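Local coordinates for protein angel homolog 2 (Homo sapiens, PDB 6RW0) that removes 2',3'-cyclic phosphates as a phosphatase of the CCR4 deadenylase family and probably binds the 3' untranslated regions of mRNA, at residues Ile205-Leu210 / Gly262-Gln267; Glu351-His356 / Ile361-Ile366. All blocks are in the same frame, centred on the assembly; numbering follows the deposited sequence.

Interaction 1 (Ile205-Leu210 / Gly262-Gln267); sequences IKLTQL and GKVSGQ
Lys206 runs nearly extended through its middle torsions and then bends at the last (chi4 72°), which brings NZ to Gln267 OE1. Gln267 sets off with CG anti to its own carbonyl carbon (chi1 -70°), stays stretched beyond it, and approaches from the opposite direction. The contact packs helix 203-220 of the endonuclease/exonuclease/phosphatase (DNase I-like) fold against the loop that follows strand 253-255. Lys206 NZ gives a hydrogen bond of 2.8 Å to Gln267 OE1, arriving 36° above the amide plane. That leaves the plane to Ser265, whose OG donates to Gln267 OE1 on a lone pair over 2.6 Å. Two donors from two parts of the chain thus grip one oxygen and fix the amide. The same Ser265 OG accepts from Gln267 N at 3.2 Å, which closes an ST turn. Gln267 NE2 and Lys206 NZ both reach Tyr198 O, and Lys206 NZ also bonds Leu197 O. The buried ammonium is therefore well supplied with oxygens. A leucine in place of Gln267 would probably leave Lys206 NZ and Ser265 OG without their shared acceptor and Tyr198 O without one of its donors. The aliphatic part of Lys206 also takes part, with CD lying 3.9 Å from Ser265 CB. The next residue, Leu207, packs on Val264, and the two branched side chains cross obliquely. Leu207 CG approaches Val264 CG1 to 3.6 Å, while Leu207 CD1 lies across both methyls of the valine, 3.9 Å from Val264 CG2.

Interaction 2 (Glu351-His356 / Ile361-Ile366); sequences EVTTCH and ITVDYI
Thr353 holds residues 361-364 with both its backbone and its hydroxyl. Its OG1 sits between its own N and carbonyl carbon (chi1 68°), which turns it onto Val363 and Asp364. Thr353 OG1 accepts from Val363 N at 3.1 Å and donates to Asp364 OD2 at 2.7 Å. The carboxylate is met on its anti side, 19° out of its plane. Asp364 OD2 has a second partner, His418 ND1, an arrangement consistent with the Asp-His pair of DNase I-like active sites. Ile361 O is also doubly used. Thr353 N reaches Ile361 O at 2.9 Å, tilted 42° above the carbonyl plane. Thr354 N comes in nearly along the C=O axis, at 3.2 Å from Ile361 O. Two consecutive residues facing one residue make a classic beta bulge, in the hairpin of strands 354-356 and 359-369. The return bond from Ile361 N to Thr354 O is weak. Beyond the bulge, Thr362 OG1 donates to Glu351 O over 2.8 Å, approaching from well above the plane of that peptide. The same hydroxyl accepts from a water that lies 2.9 Å from Thr362 OG1. This water also donates to Glu351 OE1, at 2.8 Å, and so ties the glutamate end to the threonine. Glu351 OE1 has a further, weak bond from His342 N. Thr354 OG1, anti to the backbone N, bonds Asp417 O. The methyl of Thr354 packs on Ile361 and Val363. The side chains of Thr354 and Ile361 lie side by side, pointing the same way, with Thr354 CG2 3.9 Å from Ile361 CG1.

In the fold
Interactions 1 and 2 both lie near a bound magnesium ion in one DNase I-like domain. The side chain of Thr354 is about 6 Å from the magnesium and that of Gln267 about 10 Å. The centres of the two interactions are about 16 Å apart. Their nearest atoms are about 5 Å apart, so they do not touch. The end of strand 231-236 and the loop after it connect them. Lys206 packs on Asn238, and Ser265 packs on Ser239 and shares a backbone bond with Val240. From interaction 2, Tyr365 OH bonds Ser239 O and Asp364 touches Asp236 at the strand end. Interaction 1 is the farther from the magnesium, whereas interaction 2 lies beside His418.

Interaction 1 (Ile205-Leu210 / Gly262-Gln267)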
loop_
_atom_site.group_PDB
_atom_site.type_symbol
_atom_site.label_atom_id
_atom_site.label_comp_id
_atom_site.label_asym_id
_atom_site.label_seq_id
_atom_site.Cartn_x
_atom_site.Cartn_y
_atom_site.Cartn_z
ATOM N N ILE A 205 0.478 -5.059 16.159
ATOM C CA ILE A 205 1.608 -4.575 15.373
ATOM C C ILE A 205 1.123 -3.826 14.142
ATOM O O ILE A 205 1.626 -2.743 13.826
ATOM C CB ILE A 205 2.587 -5.712 15.024
ATOM C CG1 ILE A 205 3.123 -6.357 16.293
ATOM C CG2 ILE A 205 3.710 -5.133 14.163
ATOM C CD1 ILE A 205 4.006 -7.531 16.013
ATOM N N LYS A 206 0.129 -4.372 13.432
ATOM C CA LYS A 206 -0.364 -3.717 12.224
ATOM C C LYS A 206 -0.834 -2.293 12.499
ATOM O O LYS A 206 -0.519 -1.371 11.736
ATOM C CB LYS A 206 -1.526 -4.496 11.622
ATOM C CG LYS A 206 -1.187 -5.645 10.742
ATOM C CD LYS A 206 -2.407 -5.870 9.842
ATOM C CE LYS A 206 -2.076 -6.742 8.660
ATOM N NZ LYS A 206 -1.871 -8.143 9.018
ATOM N N LEU A 207 -1.677 -2.108 13.529
ATOM C CA LEU A 207 -2.195 -0.772 13.825
ATOM C C LEU A 207 -1.079 0.172 14.239
ATOM O O LEU A 207 -1.118 1.365 13.910
ATOM C CB LEU A 207 -3.260 -0.823 14.924
ATOM C CG LEU A 207 -4.625 -1.271 14.415
ATOM C CD1 LEU A 207 -5.536 -1.565 15.588
ATOM C CD2 LEU A 207 -5.252 -0.242 13.496
ATOM N N THR A 208 -0.066 -0.333 14.942
ATOM C CA THR A 208 1.031 0.528 15.361
ATOM C C THR A 208 1.894 0.922 14.167
ATOM O O THR A 208 2.316 2.076 14.060
ATOM C CB THR A 208 1.855 -0.160 16.450
ATOM O OG1 THR A 208 1.001 -0.543 17.543
ATOM C CG2 THR A 208 2.917 0.764 17.022
ATOM N N GLN A 209 2.163 -0.023 13.260
ATOM C CA GLN A 209 2.859 0.304 12.018
ATOM C C GLN A 209 2.094 1.356 11.229
ATOM O O GLN A 209 2.667 2.343 10.756
ATOM C CB GLN A 209 3.066 -0.962 11.186
ATOM C CG GLN A 209 4.011 -1.964 11.826
ATOM C CD GLN A 209 4.330 -3.152 10.934
ATOM O OE1 GLN A 209 3.616 -3.436 9.974
ATOM N NE2 GLN A 209 5.407 -3.862 11.262
ATOM N N LEU A 210 0.786 1.165 11.078
ATOM C CA LEU A 210 -0.018 2.171 10.393
ATOM C C LEU A 210 0.090 3.531 11.078
ATOM O O LEU A 210 0.248 4.563 10.407
ATOM C CB LEU A 210 -1.469 1.706 10.326
ATOM C CG LEU A 210 -2.452 2.703 9.721
ATOM C CD1 LEU A 210 -2.116 2.960 8.262
ATOM C CD2 LEU A 210 -3.876 2.214 9.864
ATOM N N GLY A 262 -6.360 -10.436 16.434
ATOM C CA GLY A 262 -6.489 -11.067 15.143
ATOM C C GLY A 262 -7.677 -10.636 14.322
ATOM O O GLY A 262 -7.831 -11.120 13.197
ATOM N N LYS A 263 -8.541 -9.772 14.858
ATOM C CA LYS A 263 -9.703 -9.275 14.138
ATOM C C LYS A 263 -9.450 -7.922 13.499
ATOM O O LYS A 263 -10.295 -7.432 12.744
ATOM C CB LYS A 263 -10.922 -9.203 15.065
ATOM C CG LYS A 263 -11.291 -10.550 15.694
ATOM C CD LYS A 263 -11.601 -11.629 14.668
ATOM C CE LYS A 263 -13.003 -11.482 14.121
ATOM N NZ LYS A 263 -14.020 -11.473 15.206
ATOM N N VAL A 264 -8.286 -7.334 13.749
ATOM C CA VAL A 264 -7.971 -5.997 13.260
ATOM C C VAL A 264 -7.974 -5.955 11.740
ATOM O O VAL A 264 -8.511 -5.022 11.128
ATOM C CB VAL A 264 -6.612 -5.557 13.831
ATOM C CG1 VAL A 264 -6.063 -4.350 13.111
ATOM C CG2 VAL A 264 -6.720 -5.295 15.312
ATOM N N SER A 265 -7.345 -6.941 11.105
ATOM C CA SER A 265 -7.107 -6.883 9.669
ATOM C C SER A 265 -8.202 -7.532 8.841
ATOM O O SER A 265 -8.262 -7.299 7.628
ATOM C CB SER A 265 -5.811 -7.614 9.322
ATOM O OG SER A 265 -5.987 -9.008 9.548
ATOM N N GLY A 266 -9.007 -8.391 9.447
ATOM C CA GLY A 266 -10.071 -9.093 8.716
ATOM C C GLY A 266 -9.525 -10.229 7.867
ATOM O O GLY A 266 -10.282 -10.830 7.151
ATOM N N GLN A 267 -8.237 -10.544 7.958
ATOM C CA GLN A 267 -7.636 -11.666 7.198
ATOM C C GLN A 267 -8.105 -12.977 7.814
ATOM O O GLN A 267 -8.329 -12.978 8.955
ATOM C CB GLN A 267 -6.118 -11.709 7.320
ATOM C CG GLN A 267 -5.377 -10.585 6.616
ATOM C CD GLN A 267 -4.005 -10.446 7.221
ATOM O OE1 GLN A 267 -3.864 -10.047 8.355
ATOM N NE2 GLN A 267 -2.992 -10.814 6.468
#

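Interaction 2 (Glu351-His356 / Ile361-Ile366)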
loop_
_atom_site.group_PDB
_atom_site.type_symbol
_atom_site.label_atom_id
_atom_site.label_comp_id
_atom_site.label_asym_id
_atom_site.label_seq_id
_atom_site.Cartn_x
_atom_site.Cartn_y
_atom_site.Cartn_z
ATOM N N GLU A 351 -14.282 -7.292 -5.237
ATOM C CA GLU A 351 -13.018 -7.113 -5.922
ATOM C C GLU A 351 -11.908 -7.798 -5.139
ATOM O O GLU A 351 -11.912 -7.812 -3.902
ATOM C CB GLU A 351 -12.670 -5.625 -5.955
ATOM C CG GLU A 351 -13.558 -4.779 -6.837
ATOM C CD GLU A 351 -13.316 -3.277 -6.731
ATOM O OE1 GLU A 351 -12.610 -2.814 -5.807
ATOM O OE2 GLU A 351 -13.875 -2.547 -7.576
ATOM N N VAL A 352 -10.924 -8.340 -5.860
ATOM C CA VAL A 352 -9.719 -8.870 -5.236
ATOM C C VAL A 352 -8.510 -8.187 -5.858
ATOM O O VAL A 352 -8.565 -7.696 -6.991
ATOM C CB VAL A 352 -9.586 -10.411 -5.319
ATOM C CG1 VAL A 352 -10.801 -11.076 -4.696
ATOM C CG2 VAL A 352 -9.362 -10.863 -6.754
ATOM N N THR A 353 -7.427 -8.114 -5.083
ATOM C CA THR A 353 -6.146 -7.585 -5.551
ATOM C C THR A 353 -5.022 -8.611 -5.470
ATOM O O THR A 353 -3.905 -8.313 -5.910
ATOM C CB THR A 353 -5.741 -6.307 -4.788
ATOM O OG1 THR A 353 -5.432 -6.594 -3.414
ATOM C CG2 THR A 353 -6.838 -5.266 -4.858
ATOM N N THR A 354 -5.275 -9.800 -4.923
ATOM C CA THR A 354 -4.283 -10.870 -4.812
ATOM C C THR A 354 -5.016 -12.195 -4.937
ATOM O O THR A 354 -6.181 -12.297 -4.552
ATOM C CB THR A 354 -3.509 -10.738 -3.492
ATOM O OG1 THR A 354 -2.408 -11.654 -3.473
ATOM C CG2 THR A 354 -4.383 -11.028 -2.285
ATOM N N CYS A 355 -4.351 -13.208 -5.512
ATOM C CA CYS A 355 -5.029 -14.494 -5.740
ATOM C C CYS A 355 -4.011 -15.624 -5.912
ATOM O O CYS A 355 -3.600 -15.933 -7.035
ATOM C CB CYS A 355 -5.957 -14.462 -6.941
ATOM S SG CYS A 355 -6.900 -16.018 -7.226
ATOM N N HIS A 356 -3.683 -16.293 -4.811
ATOM C CA HIS A 356 -2.817 -17.464 -4.883
ATOM C C HIS A 356 -3.496 -18.673 -4.252
ATOM O O HIS A 356 -4.707 -18.644 -4.014
ATOM C CB HIS A 356 -1.422 -17.177 -4.315
ATOM C CG HIS A 356 -1.400 -16.732 -2.888
ATOM N ND1 HIS A 356 -2.041 -17.415 -1.879
ATOM C CD2 HIS A 356 -0.763 -15.693 -2.294
ATOM C CE1 HIS A 356 -1.816 -16.808 -0.725
ATOM N NE2 HIS A 356 -1.044 -15.759 -0.952
ATOM N N ILE A 361 -8.312 -11.953 -2.021
ATOM C CA ILE A 361 -8.890 -10.874 -1.229
ATOM C C ILE A 361 -8.349 -9.548 -1.760
ATOM O O ILE A 361 -7.388 -9.507 -2.537
ATOM C CB ILE A 361 -8.568 -11.012 0.284
ATOM C CG1 ILE A 361 -7.060 -11.205 0.498
ATOM C CG2 ILE A 361 -9.387 -12.136 0.943
ATOM C CD1 ILE A 361 -6.641 -11.312 1.965
ATOM N N THR A 362 -8.967 -8.446 -1.339
ATOM C CA THR A 362 -8.368 -7.124 -1.505
ATOM C C THR A 362 -7.524 -6.841 -0.264
ATOM O O THR A 362 -8.051 -6.865 0.854
ATOM C CB THR A 362 -9.426 -6.030 -1.651
ATOM O OG1 THR A 362 -9.964 -6.011 -2.982
ATOM C CG2 THR A 362 -8.822 -4.641 -1.370
ATOM N N VAL A 363 -6.224 -6.586 -0.464
ATOM C CA VAL A 363 -5.337 -6.092 0.586
ATOM C C VAL A 363 -4.559 -4.862 0.136
ATOM O O VAL A 363 -3.830 -4.271 0.935
ATOM C CB VAL A 363 -4.353 -7.173 1.088
ATOM C CG1 VAL A 363 -5.113 -8.245 1.824
ATOM C CG2 VAL A 363 -3.514 -7.730 -0.063
ATOM N N ASP A 364 -4.668 -4.498 -1.137
ATOM C CA ASP A 364 -3.956 -3.356 -1.702
ATOM C C ASP A 364 -4.922 -2.201 -1.910
ATOM O O ASP A 364 -6.078 -2.414 -2.280
ATOM C CB ASP A 364 -3.351 -3.721 -3.056
ATOM C CG ASP A 364 -2.413 -4.900 -2.974
ATOM O OD1 ASP A 364 -1.263 -4.707 -2.527
ATOM O OD2 ASP A 364 -2.823 -6.036 -3.322
ATOM N N TYR A 365 -4.436 -0.975 -1.678
ATOM C CA TYR A 365 -5.271 0.215 -1.745
ATOM C C TYR A 365 -4.505 1.399 -2.311
ATOM O O TYR A 365 -3.284 1.504 -2.176
ATOM C CB TYR A 365 -5.753 0.622 -0.335
ATOM C CG TYR A 365 -6.512 -0.476 0.359
ATOM C CD1 TYR A 365 -7.875 -0.597 0.187
ATOM C CD2 TYR A 365 -5.866 -1.422 1.147
ATOM C CE1 TYR A 365 -8.592 -1.610 0.788
ATOM C CE2 TYR A 365 -6.579 -2.446 1.750
ATOM C CZ TYR A 365 -7.935 -2.539 1.557
ATOM O OH TYR A 365 -8.632 -3.555 2.146
ATOM N N ILE A 366 -5.258 2.328 -2.903
ATOM C CA ILE A 366 -4.814 3.704 -3.098
ATOM C C ILE A 366 -5.805 4.578 -2.340
ATOM O O ILE A 366 -6.987 4.645 -2.707
ATOM C CB ILE A 366 -4.741 4.111 -4.575
ATOM C CG1 ILE A 366 -3.759 3.239 -5.362
ATOM C CG2 ILE A 366 -4.293 5.574 -4.660
ATOM C CD1 ILE A 366 -3.776 3.444 -6.879
HETATM O O HOH W 1 -10.674 -3.305 -3.888
#